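PDB 1GNY: endo-beta-1,4-xylanase Xyn10C from Pseudomonas cellulosa, which cleaves internal linkages of the xylan backbone to release xylooligosaccharides and binds xylan through an N-terminal CBM15 module, the part present here. Local coordinates for residues V7-G12 with I140-V145; L54-I59 with T111-D116; S72-Q77 with G134-T139. All coordinates share one frame; numbering follows the deposited sequence.

The chain is the CBM15 module, built mainly of two antiparallel beta sheets. Contact 1 joins the loop after strand 2-6 to strand 139-149. Contacts 2 and 3 lie inside the chain loop that it closes, and their own segments alternate along the sequence. Contacts 1 and 2 have centres 21 Å apart and share one sheet, in which strands 139-149 and 58-65 are neighbours; V145 touches I59. The centres of contacts 1 and 3 are about 19 Å apart, and I140 packs on L76. Those of contacts 2 and 3 are about 25 Å apart, on opposite sides of the chain's centre. Contact 1 ties a loop to a strand, contact 2 a turn to a loop, contact 3 a helix exit to a loop.

Contact 1. Residues V7-G12 with I140-V145; sequences VDMANG and ITIKSV
M9 reaches to residues 142-144 of strand 139-149 and lays its methyl end against the backbone. CE lies 3.3 Å from I142 O and 3.7 Å from I142 CG2, where the two side chains cross at about a right angle. CG of M9, anti to the carbonyl carbon (chi1 -57°), lies 3.5 Å from K143 O. Bends at chi2 (-56°) and chi3 (-59°) then bring SD near S144 CA and carry CE back to I142. One bent side chain therefore follows three consecutive strand residues.

V7 and V145 form the second tight patch. Their side chains lie side by side and point the same way, with V7 CG2 3.9 Å from V145 CG1. V7 N gives a nearly straight hydrogen bond to V145 O at 3.0 Å. The return bond is replaced by a water, which donates to V7 O at 2.7 Å and accepts from V145 N. The antiparallel pairing with strand 2-6 thus gives way to a water-mediated link here.

The solvent side is looser. D8, A10 and N11 are exposed, and bonds within the loop brace it there. A10 N bonds to D8 OD1, making an Asx turn, and N11 ND2 bonds to D8 OD2 on its syn side.

The V7-V145 patch faces the other sheet. F46 of strand 42-48 packs on both V7 and V145, and W13 also touches both. V145 further meets I59 and M61 of strand 58-65. In that same pairing, K143 and S144 both face V62 as a classic beta bulge. M9 lies apart from this patch, against V33 of strand 32-36.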
# COMPACT_ATOMS: atom_id res chain seq x y z
N VAL A 7 -1.34 7.20 9.30
CA VAL A 7 -1.85 5.85 9.56
C VAL A 7 -1.14 5.18 10.75
O VAL A 7 0.10 5.21 10.88
CB VAL A 7 -1.72 4.97 8.28
CG1 VAL A 7 -2.12 3.49 8.51
CG2 VAL A 7 -2.52 5.56 7.12
N ASP A 8 -1.94 4.56 11.61
CA ASP A 8 -1.43 3.79 12.76
C ASP A 8 -0.62 2.59 12.25
O ASP A 8 -1.11 1.80 11.45
CB ASP A 8 -2.62 3.31 13.61
CG ASP A 8 -2.22 2.72 14.93
OD1 ASP A 8 -1.03 2.55 15.23
OD2 ASP A 8 -3.12 2.45 15.75
N MET A 9 0.62 2.51 12.71
CA MET A 9 1.56 1.45 12.32
C MET A 9 1.70 0.34 13.36
O MET A 9 2.50 -0.58 13.17
CB MET A 9 2.93 2.02 11.97
CG MET A 9 2.90 3.09 10.87
SD MET A 9 2.15 2.54 9.32
CE MET A 9 3.19 1.14 8.89
N ALA A 10 0.93 0.44 14.44
CA ALA A 10 0.94 -0.59 15.52
C ALA A 10 -0.34 -1.41 15.66
O ALA A 10 -0.38 -2.37 16.46
CB ALA A 10 1.25 0.08 16.87
N ASN A 11 -1.38 -1.02 14.93
CA ASN A 11 -2.69 -1.69 14.93
C ASN A 11 -3.36 -1.55 13.59
O ASN A 11 -3.04 -0.64 12.82
CB ASN A 11 -3.64 -1.01 15.93
CG ASN A 11 -3.06 -0.88 17.32
OD1 ASN A 11 -3.14 -1.82 18.13
ND2 ASN A 11 -2.49 0.30 17.62
N GLY A 12 -4.29 -2.45 13.31
CA GLY A 12 -5.13 -2.33 12.15
C GLY A 12 -4.60 -2.86 10.83
O GLY A 12 -5.32 -2.79 9.83
N ILE A 140 9.54 -6.89 3.02
CA ILE A 140 9.24 -5.46 2.87
C ILE A 140 8.83 -4.93 4.23
O ILE A 140 8.01 -5.56 4.90
CB ILE A 140 8.09 -5.23 1.86
CG1 ILE A 140 8.46 -5.68 0.43
CG2 ILE A 140 7.68 -3.75 1.83
CD1 ILE A 140 9.61 -4.97 -0.24
N THR A 141 9.39 -3.78 4.64
CA THR A 141 9.00 -3.07 5.86
C THR A 141 8.37 -1.72 5.51
O THR A 141 8.96 -0.94 4.76
CB THR A 141 10.17 -2.87 6.85
OG1 THR A 141 10.66 -4.17 7.27
CG2 THR A 141 9.72 -2.12 8.10
N ILE A 142 7.16 -1.49 6.03
CA ILE A 142 6.51 -0.16 5.95
C ILE A 142 6.72 0.58 7.29
O ILE A 142 6.29 0.11 8.34
CB ILE A 142 4.98 -0.22 5.62
CG1 ILE A 142 4.73 -1.08 4.40
CG2 ILE A 142 4.42 1.19 5.41
CD1 ILE A 142 4.30 -2.48 4.71
N LYS A 143 7.39 1.73 7.23
CA LYS A 143 7.66 2.56 8.45
C LYS A 143 6.52 3.55 8.74
O LYS A 143 6.22 3.82 9.92
CB LYS A 143 9.00 3.31 8.30
CG LYS A 143 10.19 2.41 8.24
CD LYS A 143 11.49 3.14 8.42
CE LYS A 143 12.60 2.24 8.92
NZ LYS A 143 13.86 3.02 9.07
N SER A 144 5.93 4.10 7.69
CA SER A 144 4.85 5.10 7.82
C SER A 144 4.04 5.21 6.54
O SER A 144 4.55 4.95 5.43
CB SER A 144 5.43 6.49 8.16
OG SER A 144 6.19 7.04 7.07
N VAL A 145 2.78 5.63 6.71
CA VAL A 145 1.90 5.91 5.57
C VAL A 145 1.17 7.22 5.87
O VAL A 145 0.55 7.36 6.92
CB VAL A 145 0.86 4.81 5.31
CG1 VAL A 145 -0.04 5.16 4.14
CG2 VAL A 145 1.54 3.45 5.09
O HOH W 1 2.23 6.34 9.61

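Contact 2. Residues L54-I59 with T111-D116; sequences LEDAVI and TIDEDD
E55 OE1 is gripped by a backbone amide and a water. E114 N meets it at 2.9 Å, nearly straight, on its syn lone pair. A water lies 2.6 Å from E55 OE1 and also touches D113 OD1. The E55 side chain first points away from 111-116, but the bend at chi2 (-67°) turns its carboxylate back. E55 OE2 then lies against E114 CB, and it also accepts from F119 N. Two backbone amides of one loop therefore hold the buried carboxylate.

L54 to A57 form a type II beta turn, with D56 at positive phi. The turn offers its backbone to I112. D56 N bonds to I112 O at 2.7 Å, although this short bond is bent (N-H...O 135°). I112 N bonds back to A57 O at 2.9 Å, and T111 CA makes a CH...O contact with the same oxygen. One residue further, V58 and T111 pair as an antiparallel non-hydrogen-bonded pair, where strand 58-65 meets 106-111.

I112 is the apolar centre. Its CB sits 3.5 Å from L54 O, and its CD1 lies 3.8 Å from I59 CD1 and near L54 CB. F119 packs on L54 and I112, and V128 of the facing sheet touches I59.

Acidic groups crowd the outer side. The like-charged D56 OD1 and D113 OD1 are 4.0 Å apart. A second water donates to the D56 carboxylate. E114 OE1 and D116 OD1 pair with K118. The two backbone N-H groups on the E55 carboxylate would probably favour its ionised form, whereas the clustered aspartates would probably raise one another's pKa, an effect eased by water.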
# COMPACT_ATOMS: atom_id res chain seq x y z
N LEU A 54 -11.50 10.43 -1.19
CA LEU A 54 -10.13 10.05 -1.58
C LEU A 54 -9.71 10.38 -3.02
O LEU A 54 -8.54 10.21 -3.36
CB LEU A 54 -9.88 8.56 -1.27
CG LEU A 54 -9.57 8.25 0.18
CD1 LEU A 54 -9.73 6.73 0.43
CD2 LEU A 54 -8.19 8.75 0.63
N GLU A 55 -10.61 10.91 -3.83
CA GLU A 55 -10.21 11.28 -5.20
C GLU A 55 -9.21 12.43 -5.12
O GLU A 55 -9.40 13.37 -4.34
CB GLU A 55 -11.42 11.65 -6.06
CG GLU A 55 -12.30 10.47 -6.42
CD GLU A 55 -11.62 9.48 -7.37
OE1 GLU A 55 -10.66 9.89 -8.08
OE2 GLU A 55 -12.04 8.31 -7.39
N ASP A 56 -8.12 12.32 -5.91
CA ASP A 56 -7.00 13.29 -5.93
C ASP A 56 -6.15 13.29 -4.63
O ASP A 56 -5.29 14.14 -4.44
CB ASP A 56 -7.49 14.71 -6.30
CG ASP A 56 -8.14 14.76 -7.68
OD1 ASP A 56 -7.60 14.18 -8.63
OD2 ASP A 56 -9.20 15.34 -7.90
N ALA A 57 -6.33 12.28 -3.79
CA ALA A 57 -5.51 12.12 -2.58
C ALA A 57 -4.15 11.54 -2.97
O ALA A 57 -4.04 10.82 -3.96
CB ALA A 57 -6.18 11.20 -1.56
N VAL A 58 -3.14 11.88 -2.20
CA VAL A 58 -1.77 11.36 -2.38
C VAL A 58 -1.38 10.48 -1.20
O VAL A 58 -1.37 10.94 -0.07
CB VAL A 58 -0.74 12.48 -2.54
CG1 VAL A 58 0.65 11.91 -2.73
CG2 VAL A 58 -1.14 13.35 -3.72
N ILE A 59 -1.07 9.22 -1.49
CA ILE A 59 -0.57 8.25 -0.50
C ILE A 59 0.95 8.28 -0.56
O ILE A 59 1.53 8.10 -1.65
CB ILE A 59 -1.09 6.82 -0.81
CG1 ILE A 59 -2.62 6.80 -0.88
CG2 ILE A 59 -0.58 5.81 0.22
CD1 ILE A 59 -3.15 5.57 -1.57
N THR A 111 -0.91 8.61 -6.39
CA THR A 111 -2.07 9.52 -6.47
C THR A 111 -3.33 8.74 -6.90
O THR A 111 -3.34 8.05 -7.92
CB THR A 111 -1.84 10.67 -7.46
OG1 THR A 111 -0.77 11.50 -7.00
CG2 THR A 111 -3.01 11.62 -7.51
N ILE A 112 -4.39 8.88 -6.11
CA ILE A 112 -5.68 8.26 -6.44
C ILE A 112 -6.41 9.20 -7.41
O ILE A 112 -6.66 10.35 -7.08
CB ILE A 112 -6.55 8.01 -5.17
CG1 ILE A 112 -5.88 6.99 -4.24
CG2 ILE A 112 -7.96 7.57 -5.58
CD1 ILE A 112 -6.53 6.87 -2.81
N ASP A 113 -6.73 8.71 -8.59
CA ASP A 113 -7.43 9.50 -9.61
C ASP A 113 -8.21 8.57 -10.58
O ASP A 113 -7.64 8.06 -11.55
CB ASP A 113 -6.42 10.35 -10.37
CG ASP A 113 -7.07 11.26 -11.43
OD1 ASP A 113 -8.31 11.45 -11.43
OD2 ASP A 113 -6.38 11.82 -12.31
N GLU A 114 -9.48 8.36 -10.27
CA GLU A 114 -10.39 7.55 -11.10
C GLU A 114 -11.39 8.46 -11.83
O GLU A 114 -11.95 9.39 -11.26
CB GLU A 114 -11.12 6.50 -10.27
CG GLU A 114 -10.20 5.38 -9.74
CD GLU A 114 -9.70 4.47 -10.85
OE1 GLU A 114 -10.50 3.69 -11.41
OE2 GLU A 114 -8.50 4.55 -11.19
N ASP A 115 -11.59 8.16 -13.11
CA ASP A 115 -12.45 9.00 -13.96
C ASP A 115 -13.92 9.06 -13.49
O ASP A 115 -14.55 10.10 -13.59
CB ASP A 115 -12.39 8.55 -15.43
CG ASP A 115 -11.05 8.84 -16.09
OD1 ASP A 115 -10.30 9.76 -15.67
OD2 ASP A 115 -10.66 8.18 -17.08
N ASP A 116 -14.41 7.97 -12.91
CA ASP A 116 -15.79 7.88 -12.36
C ASP A 116 -15.96 8.35 -10.90
O ASP A 116 -17.02 8.17 -10.32
CB ASP A 116 -16.38 6.47 -12.52
CG ASP A 116 -15.70 5.41 -11.66
OD1 ASP A 116 -14.72 5.71 -10.93
OD2 ASP A 116 -16.09 4.23 -11.66
O HOH W 2 -10.49 11.83 -9.81
O HOH W 3 -8.20 14.86 -11.16

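Contact 3. Residues S72-Q77 with G134-T139; sequences SEANLQ and GTPAGT
Apolar and van der Waals contact joins S72 and A74 to the backbone of 135-137. A74 CB meets P136 CB at 3.7 Å, methyl against the proline ring. F69 of helix 67-72 touches both of these side chains. S72 comes in alongside the chain at T135 to A137, its CB 3.5 Å from both T135 O and A137 N. The methyl of A137 lies a little further off, 4.1 Å from S72 CB.

No direct hydrogen bond crosses the contact; polar linkage runs through water. S72 O accepts from two waters. The first bridges to T135 N, at 3.0 Å from S72 O and 2.8 Å from T135 N. The second donates to both S72 O and T135 O. Backbone polar atoms of T135 are thereby tied through water to the single carbonyl of S72.

Residues 72-74 and 134-138 lie in connections between the module's two sheets. Helix 67-72 lies between strand 58-65 of one sheet and strand 75-82 of the other. The 134-138 loop makes the reverse step, from strand 126-133 to strand 139-149. The two crossings run next to each other at one end of the sandwich, away from the xylan-binding residues. Backbone bonds of N75 with K133, and of T139 with S66, hold the strands that lead into and out of them.

Local polar bonds shape the helix exit. S72 OG sits between its backbone N and carbonyl carbon (chi1 79°), close to P136 CA. From there it accepts a long bond of 3.3 Å from A74 N, forming an ST turn. It also bonds to F69 O, one turn back. E73 leaves the helix with positive phi. G134 N, at the start of the opposing loop, is held by D40 OD1.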
# COMPACT_ATOMS: atom_id res chain seq x y z
N SER A 72 15.41 -10.25 -6.35
CA SER A 72 14.33 -10.97 -7.03
C SER A 72 13.80 -10.24 -8.27
O SER A 72 13.06 -10.82 -9.06
CB SER A 72 13.16 -11.23 -6.07
OG SER A 72 12.38 -10.05 -5.93
N GLU A 73 14.09 -8.95 -8.37
CA GLU A 73 13.65 -8.08 -9.46
C GLU A 73 12.16 -7.79 -9.50
O GLU A 73 11.63 -7.33 -10.49
CB GLU A 73 14.18 -8.56 -10.82
CG GLU A 73 15.68 -8.39 -10.93
CD GLU A 73 16.16 -8.70 -12.35
OE1 GLU A 73 16.24 -9.89 -12.69
OE2 GLU A 73 16.40 -7.76 -13.14
N ALA A 74 11.47 -8.04 -8.38
CA ALA A 74 10.03 -7.77 -8.29
C ALA A 74 9.74 -6.27 -8.13
O ALA A 74 10.59 -5.50 -7.69
CB ALA A 74 9.40 -8.55 -7.15
N ASN A 75 8.54 -5.87 -8.51
CA ASN A 75 8.10 -4.49 -8.41
C ASN A 75 7.22 -4.28 -7.16
O ASN A 75 6.80 -5.28 -6.56
CB ASN A 75 7.29 -4.07 -9.63
CG ASN A 75 8.05 -4.25 -10.94
OD1 ASN A 75 9.27 -4.04 -11.03
ND2 ASN A 75 7.33 -4.71 -11.97
N LEU A 76 6.98 -3.03 -6.81
CA LEU A 76 6.08 -2.71 -5.65
C LEU A 76 4.94 -1.85 -6.14
O LEU A 76 5.14 -0.78 -6.80
CB LEU A 76 6.83 -1.99 -4.53
CG LEU A 76 7.72 -2.83 -3.63
CD1 LEU A 76 8.51 -1.91 -2.68
CD2 LEU A 76 6.93 -3.89 -2.86
N GLN A 77 3.74 -2.26 -5.75
CA GLN A 77 2.51 -1.56 -6.13
C GLN A 77 1.71 -1.12 -4.92
O GLN A 77 1.20 -1.96 -4.18
CB GLN A 77 1.62 -2.46 -7.00
CG GLN A 77 0.27 -1.82 -7.36
CD GLN A 77 -0.59 -2.67 -8.28
OE1 GLN A 77 -0.49 -3.91 -8.29
NE2 GLN A 77 -1.44 -2.01 -9.04
N GLY A 134 5.46 -9.70 -9.58
CA GLY A 134 6.47 -10.43 -10.34
C GLY A 134 6.80 -11.78 -9.72
O GLY A 134 5.90 -12.56 -9.48
N THR A 135 8.08 -12.06 -9.50
CA THR A 135 8.53 -13.27 -8.82
C THR A 135 9.39 -12.88 -7.60
O THR A 135 10.60 -13.00 -7.61
CB THR A 135 9.33 -14.18 -9.83
OG1 THR A 135 8.53 -14.43 -11.01
CG2 THR A 135 9.59 -15.54 -9.25
N PRO A 136 8.75 -12.38 -6.54
CA PRO A 136 9.49 -11.84 -5.39
C PRO A 136 10.09 -12.86 -4.43
O PRO A 136 9.79 -14.06 -4.47
CB PRO A 136 8.41 -11.04 -4.63
CG PRO A 136 7.16 -11.77 -4.93
CD PRO A 136 7.30 -12.25 -6.34
N ALA A 137 10.95 -12.32 -3.59
CA ALA A 137 11.53 -13.01 -2.44
C ALA A 137 11.85 -11.95 -1.39
O ALA A 137 11.61 -10.77 -1.60
CB ALA A 137 12.75 -13.79 -2.83
N GLY A 138 12.29 -12.38 -0.22
CA GLY A 138 12.68 -11.45 0.83
C GLY A 138 11.47 -10.79 1.53
O GLY A 138 10.36 -11.30 1.49
N THR A 139 11.75 -9.64 2.13
CA THR A 139 10.77 -8.92 2.97
C THR A 139 10.66 -7.47 2.58
O THR A 139 11.54 -6.92 1.89
CB THR A 139 11.12 -9.02 4.47
OG1 THR A 139 12.37 -8.35 4.73
CG2 THR A 139 11.34 -10.45 4.90
O HOH W 4 10.38 -10.63 -10.34
O HOH W 5 12.93 -13.67 -9.26